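Local structure of serine protease pet (Escherichia coli, 4OM9) at residues E144-T155 against Q167-I178; N19-V30 against F42-S51. The protein is a secreted autotransporter enterotoxin of enteroaggregative E. coli, a serine protease that probably cleaves host alpha-fodrin. One frame throughout, in Å; residues are numbered along the deposited sequence.

Contact 1: residues E144-T155 against Q167-I178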
loop_
_atom_site.group_PDB
_atom_site.type_symbol
_atom_site.label_atom_id
_atom_site.label_comp_id
_atom_site.label_asym_id
_atom_site.label_seq_id
_atom_site.Cartn_x
_atom_site.Cartn_y
_atom_site.Cartn_z
ATOM N N GLU A 144 25.595 -27.216 2.936
ATOM C CA GLU A 144 24.860 -27.925 3.974
ATOM C C GLU A 144 23.387 -27.976 3.553
ATOM O O GLU A 144 22.893 -27.046 2.913
ATOM C CB GLU A 144 25.001 -27.232 5.335
ATOM C CG GLU A 144 26.429 -27.103 5.866
ATOM C CD GLU A 144 26.479 -26.457 7.252
ATOM O OE1 GLU A 144 27.545 -25.921 7.635
ATOM O OE2 GLU A 144 25.447 -26.483 7.961
ATOM N N ILE A 145 22.688 -29.057 3.886
ATOM C CA ILE A 145 21.256 -29.116 3.608
ATOM C C ILE A 145 20.533 -28.468 4.783
ATOM O O ILE A 145 20.524 -29.006 5.905
ATOM C CB ILE A 145 20.729 -30.561 3.379
ATOM C CG1 ILE A 145 21.438 -31.223 2.200
ATOM C CG2 ILE A 145 19.247 -30.539 3.067
ATOM C CD1 ILE A 145 21.105 -32.716 2.046
ATOM N N ILE A 146 19.969 -27.293 4.508
ATOM C CA ILE A 146 19.262 -26.489 5.485
ATOM C C ILE A 146 17.784 -26.571 5.174
ATOM O O ILE A 146 17.395 -26.668 4.010
ATOM C CB ILE A 146 19.713 -24.997 5.449
ATOM C CG1 ILE A 146 21.239 -24.865 5.569
ATOM C CG2 ILE A 146 19.007 -24.178 6.521
ATOM C CD1 ILE A 146 21.812 -25.445 6.843
ATOM N N GLY A 147 16.948 -26.544 6.200
ATOM C CA GLY A 147 15.531 -26.583 5.956
ATOM C C GLY A 147 14.719 -26.052 7.106
ATOM O O GLY A 147 15.265 -25.658 8.132
ATOM N N PHE A 148 13.403 -26.062 6.917
ATOM C CA PHE A 148 12.461 -25.506 7.864
ATOM C C PHE A 148 11.431 -26.546 8.232
ATOM O O PHE A 148 11.031 -27.369 7.405
ATOM C CB PHE A 148 11.728 -24.289 7.280
ATOM C CG PHE A 148 12.575 -23.053 7.143
ATOM C CD1 PHE A 148 12.772 -22.206 8.227
ATOM C CD2 PHE A 148 13.134 -22.709 5.913
ATOM C CE1 PHE A 148 13.556 -21.029 8.094
ATOM C CE2 PHE A 148 13.907 -21.544 5.767
ATOM C CZ PHE A 148 14.124 -20.709 6.864
ATOM N N ARG A 149 10.956 -26.469 9.463
ATOM C CA ARG A 149 9.875 -27.328 9.891
ATOM C C ARG A 149 8.904 -26.514 10.702
ATOM O O ARG A 149 9.293 -25.663 11.477
ATOM C CB ARG A 149 10.397 -28.491 10.718
ATOM C CG ARG A 149 9.336 -29.487 11.056
ATOM C CD ARG A 149 9.559 -30.043 12.442
ATOM N NE ARG A 149 8.943 -29.145 13.401
ATOM C CZ ARG A 149 9.606 -28.488 14.336
ATOM N NH1 ARG A 149 10.907 -28.677 14.466
ATOM N NH2 ARG A 149 8.947 -27.684 15.161
ATOM N N VAL A 150 7.630 -26.806 10.544
ATOM C CA VAL A 150 6.603 -26.040 11.196
ATOM C C VAL A 150 5.654 -26.979 11.937
ATOM O O VAL A 150 5.224 -28.003 11.380
ATOM C CB VAL A 150 5.886 -25.205 10.138
ATOM C CG1 VAL A 150 4.405 -25.103 10.391
ATOM C CG2 VAL A 150 6.578 -23.887 9.959
ATOM N N GLY A 151 5.352 -26.664 13.193
ATOM C CA GLY A 151 4.370 -27.439 13.938
ATOM C C GLY A 151 3.935 -26.745 15.223
ATOM O O GLY A 151 4.397 -25.631 15.524
ATOM N N SER A 152 3.055 -27.396 15.991
ATOM C CA SER A 152 2.579 -26.785 17.226
ATOM C C SER A 152 2.484 -27.761 18.393
ATOM O O SER A 152 1.413 -27.918 18.996
ATOM C CB SER A 152 1.211 -26.120 16.980
ATOM O OG SER A 152 0.801 -25.353 18.093
ATOM N N GLY A 153 3.603 -28.414 18.720
ATOM C CA GLY A 153 3.674 -29.258 19.901
ATOM C C GLY A 153 3.459 -28.509 21.210
ATOM O O GLY A 153 3.069 -27.355 21.213
ATOM N N ASN A 154 3.696 -29.180 22.330
ATOM C CA ASN A 154 3.617 -28.551 23.638
ATOM C C ASN A 154 4.588 -27.388 23.662
ATOM O O ASN A 154 5.791 -27.565 23.458
ATOM C CB ASN A 154 3.940 -29.548 24.745
ATOM C CG ASN A 154 3.332 -29.157 26.076
ATOM O OD1 ASN A 154 3.013 -27.991 26.312
ATOM N ND2 ASN A 154 3.172 -30.132 26.957
ATOM N N THR A 155 4.064 -26.193 23.894
ATOM C CA THR A 155 4.796 -25.000 23.523
ATOM C C THR A 155 5.423 -24.304 24.716
ATOM O O THR A 155 4.793 -24.110 25.751
ATOM C CB THR A 155 3.867 -24.034 22.751
ATOM O OG1 THR A 155 3.553 -24.609 21.483
ATOM C CG2 THR A 155 4.539 -22.677 22.530
ATOM N N GLN A 167 -2.388 -25.751 19.352
ATOM C CA GLN A 167 -2.913 -24.399 19.086
ATOM C C GLN A 167 -2.401 -23.820 17.767
ATOM O O GLN A 167 -1.201 -23.686 17.558
ATOM C CB GLN A 167 -2.541 -23.439 20.221
ATOM C CG GLN A 167 -3.192 -23.764 21.546
ATOM C CD GLN A 167 -4.715 -23.846 21.444
ATOM O OE1 GLN A 167 -5.394 -22.847 21.159
ATOM N NE2 GLN A 167 -5.254 -25.044 21.670
ATOM N N ALA A 168 -3.327 -23.451 16.897
ATOM C CA ALA A 168 -3.005 -22.876 15.595
ATOM C C ALA A 168 -2.282 -21.533 15.732
ATOM O O ALA A 168 -1.334 -21.247 14.981
ATOM C CB ALA A 168 -4.304 -22.721 14.750
ATOM N N ASP A 169 -2.725 -20.704 16.681
ATOM C CA ASP A 169 -2.033 -19.439 16.959
ATOM C C ASP A 169 -0.535 -19.671 17.261
ATOM O O ASP A 169 0.326 -18.853 16.931
ATOM C CB ASP A 169 -2.674 -18.718 18.145
ATOM C CG ASP A 169 -4.112 -18.300 17.890
ATOM O OD1 ASP A 169 -4.468 -17.978 16.737
ATOM O OD2 ASP A 169 -4.889 -18.296 18.867
ATOM N N LEU A 170 -0.229 -20.787 17.904
ATOM C CA LEU A 170 1.138 -21.039 18.358
ATOM C C LEU A 170 1.963 -21.836 17.358
ATOM O O LEU A 170 3.057 -22.294 17.671
ATOM C CB LEU A 170 1.110 -21.760 19.696
ATOM C CG LEU A 170 0.459 -20.924 20.786
ATOM C CD1 LEU A 170 0.345 -21.730 22.063
ATOM C CD2 LEU A 170 1.302 -19.662 21.008
ATOM N N LEU A 171 1.438 -22.016 16.157
ATOM C CA LEU A 171 2.205 -22.678 15.114
ATOM C C LEU A 171 3.585 -22.029 14.999
ATOM O O LEU A 171 3.699 -20.845 14.695
ATOM C CB LEU A 171 1.461 -22.633 13.771
ATOM C CG LEU A 171 2.058 -23.539 12.695
ATOM C CD1 LEU A 171 1.690 -25.027 12.923
ATOM C CD2 LEU A 171 1.666 -23.066 11.320
ATOM N N SER A 172 4.633 -22.805 15.242
ATOM C CA SER A 172 5.991 -22.255 15.329
ATOM C C SER A 172 7.030 -22.972 14.437
ATOM O O SER A 172 6.930 -24.160 14.168
ATOM C CB SER A 172 6.456 -22.270 16.788
ATOM O OG SER A 172 6.499 -23.584 17.301
ATOM N N ALA A 173 8.043 -22.237 13.994
ATOM C CA ALA A 173 8.949 -22.745 12.980
ATOM C C ALA A 173 10.305 -23.129 13.547
ATOM O O ALA A 173 10.805 -22.486 14.463
ATOM C CB ALA A 173 9.128 -21.732 11.906
ATOM N N SER A 174 10.901 -24.173 12.980
ATOM C CA SER A 174 12.259 -24.579 13.342
ATOM C C SER A 174 13.139 -24.458 12.130
ATOM O O SER A 174 12.704 -24.741 11.017
ATOM C CB SER A 174 12.300 -26.004 13.868
ATOM O OG SER A 174 11.473 -26.149 15.010
ATOM N N LEU A 175 14.365 -23.997 12.341
ATOM C CA LEU A 175 15.360 -23.958 11.285
ATOM C C LEU A 175 16.400 -25.010 11.623
ATOM O O LEU A 175 16.779 -25.139 12.791
ATOM C CB LEU A 175 15.997 -22.580 11.171
ATOM C CG LEU A 175 17.262 -22.499 10.313
ATOM C CD1 LEU A 175 16.870 -22.460 8.860
ATOM C CD2 LEU A 175 18.146 -21.281 10.690
ATOM N N PHE A 176 16.877 -25.755 10.629
ATOM C CA PHE A 176 17.783 -26.867 10.930
ATOM C C PHE A 176 18.837 -27.125 9.855
ATOM O O PHE A 176 18.707 -26.681 8.715
ATOM C CB PHE A 176 16.962 -28.147 11.166
ATOM C CG PHE A 176 16.194 -28.608 9.959
ATOM C CD1 PHE A 176 16.841 -29.230 8.892
ATOM C CD2 PHE A 176 14.826 -28.419 9.886
ATOM C CE1 PHE A 176 16.146 -29.613 7.783
ATOM C CE2 PHE A 176 14.121 -28.819 8.772
ATOM C CZ PHE A 176 14.779 -29.416 7.720
ATOM N N HIS A 177 19.858 -27.886 10.223
ATOM C CA HIS A 177 20.793 -28.455 9.254
ATOM C C HIS A 177 20.767 -29.975 9.366
ATOM O O HIS A 177 20.661 -30.508 10.466
ATOM C CB HIS A 177 22.212 -27.922 9.482
ATOM C CG HIS A 177 22.665 -27.991 10.912
ATOM N ND1 HIS A 177 22.339 -27.029 11.841
ATOM C CD2 HIS A 177 23.439 -28.899 11.557
ATOM C CE1 HIS A 177 22.883 -27.345 13.010
ATOM N NE2 HIS A 177 23.551 -28.473 12.862
ATOM N N ILE A 178 20.866 -30.680 8.245
ATOM C CA ILE A 178 20.850 -32.141 8.292
ATOM C C ILE A 178 22.200 -32.738 8.703
ATOM O O ILE A 178 23.208 -32.528 8.034
ATOM C CB ILE A 178 20.448 -32.768 6.935
ATOM C CG1 ILE A 178 19.087 -32.246 6.474
ATOM C CG2 ILE A 178 20.451 -34.309 7.036
ATOM C CD1 ILE A 178 18.469 -33.065 5.377
HETATM O O HOH W 1 23.951 -30.658 5.723
HETATM O O HOH W 2 7.034 -26.547 16.536
HETATM O O HOH W 3 4.548 -24.276 18.932
#
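Ile145 and Ile178 meet where antiparallel strands of the protease's beta-barrel pair: CG2 of Ile145 lies 3.5 Å from CD1 of Ile178, and the backbone N of Ile178 donates to Ile145 O. Paired backbone bonds then link Gly147 with Phe176, Arg149 with Ser174 and Gly151 with Ser172. Ile146 lays CG2 against Leu175 CD1, while its CD1 reaches CB of His177. The Phe176 ring folds over the bare backbone of Gly147. With CG of Phe176 between its own N and carbonyl carbon (chi1 64°), the ring turns back across the partner strand; Gly147 CA stands 3.8 Å from the ring centroid, a CH-pi contact over the face. Phe148 takes the methyl CD1 of Leu175 over one ring face, 4.0 Å from the centroid. The side chain of Arg149, bent at chi2 and chi3, brings its guanidinium to Ser174, where NH1 makes a short but poorly angled, weak bond to OG (2.6 Å); the stronger partner of NH1 is Tyr193 OH. The side chains of Val150 and Leu171 cross at about a right angle, with Val150 CG1 3.5 Å from Leu171 CD2. Beyond the paired strands, Ser152 OG donates to Gln167 O (2.7 Å). Ile146, Phe148, Val150, Ala173 and Leu175 thus make a mostly apolar face, with His177 toward one end; on the other, Phe176 sits with Arg149, Ser172 and Ser174, both serine hydroxyls bonding Asn201.

Contact 2: residues N19-V30 against F42-S51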
loop_
_atom_site.group_PDB
_atom_site.type_symbol
_atom_site.label_atom_id
_atom_site.label_comp_id
_atom_site.label_asym_id
_atom_site.label_seq_id
_atom_site.Cartn_x
_atom_site.Cartn_y
_atom_site.Cartn_z
ATOM N N ASN A 19 3.901 -17.379 8.139
ATOM C CA ASN A 19 4.164 -16.476 7.018
ATOM C C ASN A 19 3.636 -15.052 7.276
ATOM O O ASN A 19 2.986 -14.435 6.426
ATOM C CB ASN A 19 3.563 -17.037 5.728
ATOM C CG ASN A 19 4.339 -18.227 5.189
ATOM O OD1 ASN A 19 3.769 -19.288 4.944
ATOM N ND2 ASN A 19 5.634 -18.058 4.995
ATOM N N LYS A 20 3.947 -14.549 8.464
ATOM C CA LYS A 20 3.570 -13.218 8.900
ATOM C C LYS A 20 4.792 -12.302 8.993
ATOM O O LYS A 20 5.926 -12.770 9.032
ATOM C CB LYS A 20 2.861 -13.307 10.254
ATOM C CG LYS A 20 1.562 -14.122 10.238
ATOM C CD LYS A 20 0.431 -13.287 9.676
ATOM C CE LYS A 20 -0.834 -14.109 9.508
ATOM N NZ LYS A 20 -1.837 -13.357 8.702
ATOM N N GLY A 21 4.551 -10.991 9.022
ATOM C CA GLY A 21 5.608 -10.007 9.212
ATOM C C GLY A 21 6.622 -9.970 8.091
ATOM O O GLY A 21 6.254 -9.712 6.946
ATOM N N VAL A 22 7.897 -10.232 8.409
ATOM C CA VAL A 22 8.934 -10.235 7.372
ATOM C C VAL A 22 9.034 -11.554 6.631
ATOM O O VAL A 22 9.817 -11.673 5.689
ATOM C CB VAL A 22 10.342 -9.923 7.927
ATOM C CG1 VAL A 22 10.412 -8.471 8.503
ATOM C CG2 VAL A 22 10.796 -10.998 8.925
ATOM N N PHE A 23 8.249 -12.540 7.054
ATOM C CA PHE A 23 8.399 -13.893 6.539
ATOM C C PHE A 23 7.312 -14.253 5.525
ATOM O O PHE A 23 6.786 -15.376 5.529
ATOM C CB PHE A 23 8.377 -14.902 7.683
ATOM C CG PHE A 23 9.517 -14.752 8.654
ATOM C CD1 PHE A 23 10.799 -15.113 8.293
ATOM C CD2 PHE A 23 9.291 -14.282 9.939
ATOM C CE1 PHE A 23 11.846 -15.011 9.191
ATOM C CE2 PHE A 23 10.312 -14.180 10.832
ATOM C CZ PHE A 23 11.603 -14.541 10.456
ATOM N N GLN A 24 6.969 -13.287 4.680
ATOM C CA GLN A 24 6.104 -13.530 3.541
ATOM C C GLN A 24 6.718 -14.595 2.654
ATOM O O GLN A 24 7.946 -14.664 2.529
ATOM C CB GLN A 24 5.883 -12.246 2.749
ATOM C CG GLN A 24 5.358 -11.129 3.609
ATOM C CD GLN A 24 4.064 -11.514 4.271
ATOM O OE1 GLN A 24 3.154 -11.997 3.611
ATOM N NE2 GLN A 24 3.974 -11.317 5.581
ATOM N N PRO A 25 5.864 -15.433 2.041
ATOM C CA PRO A 25 6.339 -16.502 1.156
ATOM C C PRO A 25 7.239 -15.953 0.054
ATOM O O PRO A 25 6.841 -15.002 -0.615
ATOM C CB PRO A 25 5.040 -17.090 0.565
ATOM C CG PRO A 25 3.964 -16.712 1.541
ATOM C CD PRO A 25 4.392 -15.364 2.099
ATOM N N GLY A 26 8.426 -16.541 -0.116
ATOM C CA GLY A 26 9.329 -16.150 -1.177
ATOM C C GLY A 26 10.305 -15.036 -0.800
ATOM O O GLY A 26 11.177 -14.683 -1.599
ATOM N N SER A 27 10.157 -14.475 0.400
ATOM C CA SER A 27 11.061 -13.425 0.864
ATOM C C SER A 27 12.500 -13.928 0.955
ATOM O O SER A 27 12.786 -14.905 1.649
ATOM C CB SER A 27 10.632 -12.890 2.233
ATOM O OG SER A 27 9.390 -12.232 2.165
ATOM N N THR A 28 13.400 -13.261 0.249
ATOM C CA THR A 28 14.817 -13.588 0.325
ATOM C C THR A 28 15.547 -12.618 1.257
ATOM O O THR A 28 15.024 -11.543 1.559
ATOM C CB THR A 28 15.468 -13.537 -1.060
ATOM O OG1 THR A 28 15.389 -12.199 -1.567
ATOM C CG2 THR A 28 14.762 -14.483 -2.016
ATOM N N HIS A 29 16.742 -13.012 1.706
ATOM C CA HIS A 29 17.641 -12.142 2.474
ATOM C C HIS A 29 16.997 -11.602 3.736
ATOM O O HIS A 29 17.116 -10.419 4.043
ATOM C CB HIS A 29 18.121 -10.970 1.614
ATOM C CG HIS A 29 19.139 -11.357 0.586
ATOM N ND1 HIS A 29 19.565 -12.654 0.418
ATOM C CD2 HIS A 29 19.823 -10.610 -0.312
ATOM C CE1 HIS A 29 20.468 -12.694 -0.549
ATOM N NE2 HIS A 29 20.643 -11.468 -1.006
ATOM N N VAL A 30 16.308 -12.473 4.458
ATOM C CA VAL A 30 15.588 -12.069 5.651
ATOM C C VAL A 30 16.516 -12.073 6.852
ATOM O O VAL A 30 17.246 -13.039 7.082
ATOM C CB VAL A 30 14.373 -13.008 5.918
ATOM C CG1 VAL A 30 13.589 -12.563 7.144
ATOM C CG2 VAL A 30 13.460 -13.073 4.700
ATOM N N PHE A 42 18.846 -15.190 8.372
ATOM C CA PHE A 42 18.363 -16.457 7.876
ATOM C C PHE A 42 19.122 -16.806 6.596
ATOM O O PHE A 42 19.748 -15.932 5.993
ATOM C CB PHE A 42 16.845 -16.377 7.662
ATOM C CG PHE A 42 16.067 -16.565 8.927
ATOM C CD1 PHE A 42 15.882 -15.507 9.801
ATOM C CD2 PHE A 42 15.555 -17.816 9.265
ATOM C CE1 PHE A 42 15.190 -15.692 10.979
ATOM C CE2 PHE A 42 14.853 -18.008 10.442
ATOM C CZ PHE A 42 14.664 -16.957 11.297
ATOM N N PRO A 43 19.102 -18.087 6.191
ATOM C CA PRO A 43 19.882 -18.513 5.023
ATOM C C PRO A 43 19.415 -17.876 3.714
ATOM O O PRO A 43 18.259 -17.463 3.595
ATOM C CB PRO A 43 19.667 -20.027 4.995
ATOM C CG PRO A 43 18.404 -20.240 5.741
ATOM C CD PRO A 43 18.409 -19.221 6.824
ATOM N N ALA A 44 20.320 -17.802 2.742
ATOM C CA ALA A 44 20.004 -17.195 1.457
ATOM C C ALA A 44 19.073 -18.089 0.661
ATOM O O ALA A 44 19.488 -18.745 -0.293
ATOM C CB ALA A 44 21.273 -16.916 0.669
ATOM N N LEU A 45 17.812 -18.123 1.082
ATOM C CA LEU A 45 16.762 -18.863 0.386
ATOM C C LEU A 45 15.472 -18.069 0.486
ATOM O O LEU A 45 15.348 -17.223 1.364
ATOM C CB LEU A 45 16.570 -20.251 0.998
ATOM C CG LEU A 45 17.735 -21.246 1.054
ATOM C CD1 LEU A 45 17.302 -22.465 1.830
ATOM C CD2 LEU A 45 18.208 -21.651 -0.332
ATOM N N PRO A 46 14.499 -18.333 -0.405
ATOM C CA PRO A 46 13.178 -17.737 -0.173
ATOM C C PRO A 46 12.522 -18.376 1.037
ATOM O O PRO A 46 12.759 -19.553 1.294
ATOM C CB PRO A 46 12.399 -18.067 -1.453
ATOM C CG PRO A 46 13.434 -18.474 -2.455
ATOM C CD PRO A 46 14.543 -19.088 -1.667
ATOM N N VAL A 47 11.724 -17.617 1.775
ATOM C CA VAL A 47 10.927 -18.199 2.847
ATOM C C VAL A 47 9.927 -19.182 2.256
ATOM O O VAL A 47 9.280 -18.888 1.254
ATOM C CB VAL A 47 10.177 -17.115 3.661
ATOM C CG1 VAL A 47 9.294 -17.736 4.729
ATOM C CG2 VAL A 47 11.172 -16.150 4.289
ATOM N N PRO A 48 9.801 -20.361 2.869
ATOM C CA PRO A 48 8.800 -21.328 2.395
ATOM C C PRO A 48 7.384 -20.786 2.500
ATOM O O PRO A 48 7.132 -19.840 3.253
ATOM C CB PRO A 48 8.975 -22.525 3.339
ATOM C CG PRO A 48 10.374 -22.363 3.911
ATOM C CD PRO A 48 10.606 -20.877 3.988
ATOM N N ASP A 49 6.470 -21.371 1.735
ATOM C CA ASP A 49 5.052 -21.172 1.967
ATOM C C ASP A 49 4.605 -22.314 2.863
ATOM O O ASP A 49 4.573 -23.477 2.450
ATOM C CB ASP A 49 4.267 -21.142 0.650
ATOM C CG ASP A 49 2.771 -20.868 0.849
ATOM O OD1 ASP A 49 2.183 -21.321 1.854
ATOM O OD2 ASP A 49 2.175 -20.195 -0.019
ATOM N N PHE A 50 4.262 -21.988 4.096
ATOM C CA PHE A 50 3.803 -23.004 5.025
ATOM C C PHE A 50 2.287 -23.256 5.036
ATOM O O PHE A 50 1.773 -23.888 5.968
ATOM C CB PHE A 50 4.244 -22.644 6.432
ATOM C CG PHE A 50 5.726 -22.583 6.594
ATOM C CD1 PHE A 50 6.504 -23.708 6.353
ATOM C CD2 PHE A 50 6.349 -21.400 7.000
ATOM C CE1 PHE A 50 7.870 -23.658 6.509
ATOM C CE2 PHE A 50 7.724 -21.353 7.171
ATOM C CZ PHE A 50 8.488 -22.477 6.927
ATOM N N SER A 51 1.561 -22.802 4.024
ATOM C CA SER A 51 0.105 -22.954 4.095
ATOM C C SER A 51 -0.393 -24.399 3.849
ATOM O O SER A 51 -1.556 -24.670 4.056
ATOM C CB SER A 51 -0.585 -21.993 3.130
ATOM O OG SER A 51 -0.096 -22.139 1.813
HETATM O O HOH W 4 19.784 -13.586 4.951
HETATM O O HOH W 5 15.929 -15.833 4.024
#
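Two irregular loops of the protease domain lie against each other here, joined by backbone bonds and by one asparagine side chain: residues 19-30 follow helix 10-17, and residues 42-51 lead toward strand 60-63. Asn19 grips the second loop with both ends of its amide. Its OD1 takes the N-H of Phe50 in the carbonyl plane, on a lone pair (2.9 Å), while ND2 gives one hydrogen to Pro48 O and the other, almost straight at 175°, to Phe23 O of its own loop. Three bonds therefore fix how the amide is turned. Val47 packs under the first loop: CG1 comes 3.5 Å from Phe23 O, and CG2 meets CG2 of Val30 at 3.9 Å. A type II beta turn runs from Gln24 to Ser27; Val47 CB lies 3.5 Å from Gln24 O and Val47 CG2 3.3 Å from Ser27 O. Gly26, at the third position of the turn with positive phi, presents its N to Val47 O (2.8 Å). Val47 N in turn reaches Ser27 O from above the carbonyl plane. Phe23 and Phe42 form a T-shaped pair, the edge of Phe23 directed at the face of Phe42, with planes at 78° and centroids 5.3 Å apart. Leu16 of helix 10-17 touches the side chains of both phenylalanines. At the far end Phe42 N bonds Val30 O, and on the opposite end of the same loop Asp49 OD1 accepts from Ser51 N in an Asx turn.

Overall arrangement
From the N terminus, helix 10-17 leads into residues 19-30, and contact 2 closes the first loop when residues 42-51 return after the short strands 31-32 and 40-41. The chain then builds the five-stranded antiparallel sheet between residues 60 and 107 before contact 1 closes its own loop, pairing strand 143-151 with strand 172-185. The two loops follow in series, neither nested nor crossed, yet they meet in space with centres about 13 Å apart. Phe148 is the main junction: its ring and CB pack on Phe42, Pro48 and Phe50, while Val150 CG2 also touches Phe50. Helix 10-17 meets the protease's curled antiparallel sheet directly, Leu16 on Phe148 and Ala17 on Val150.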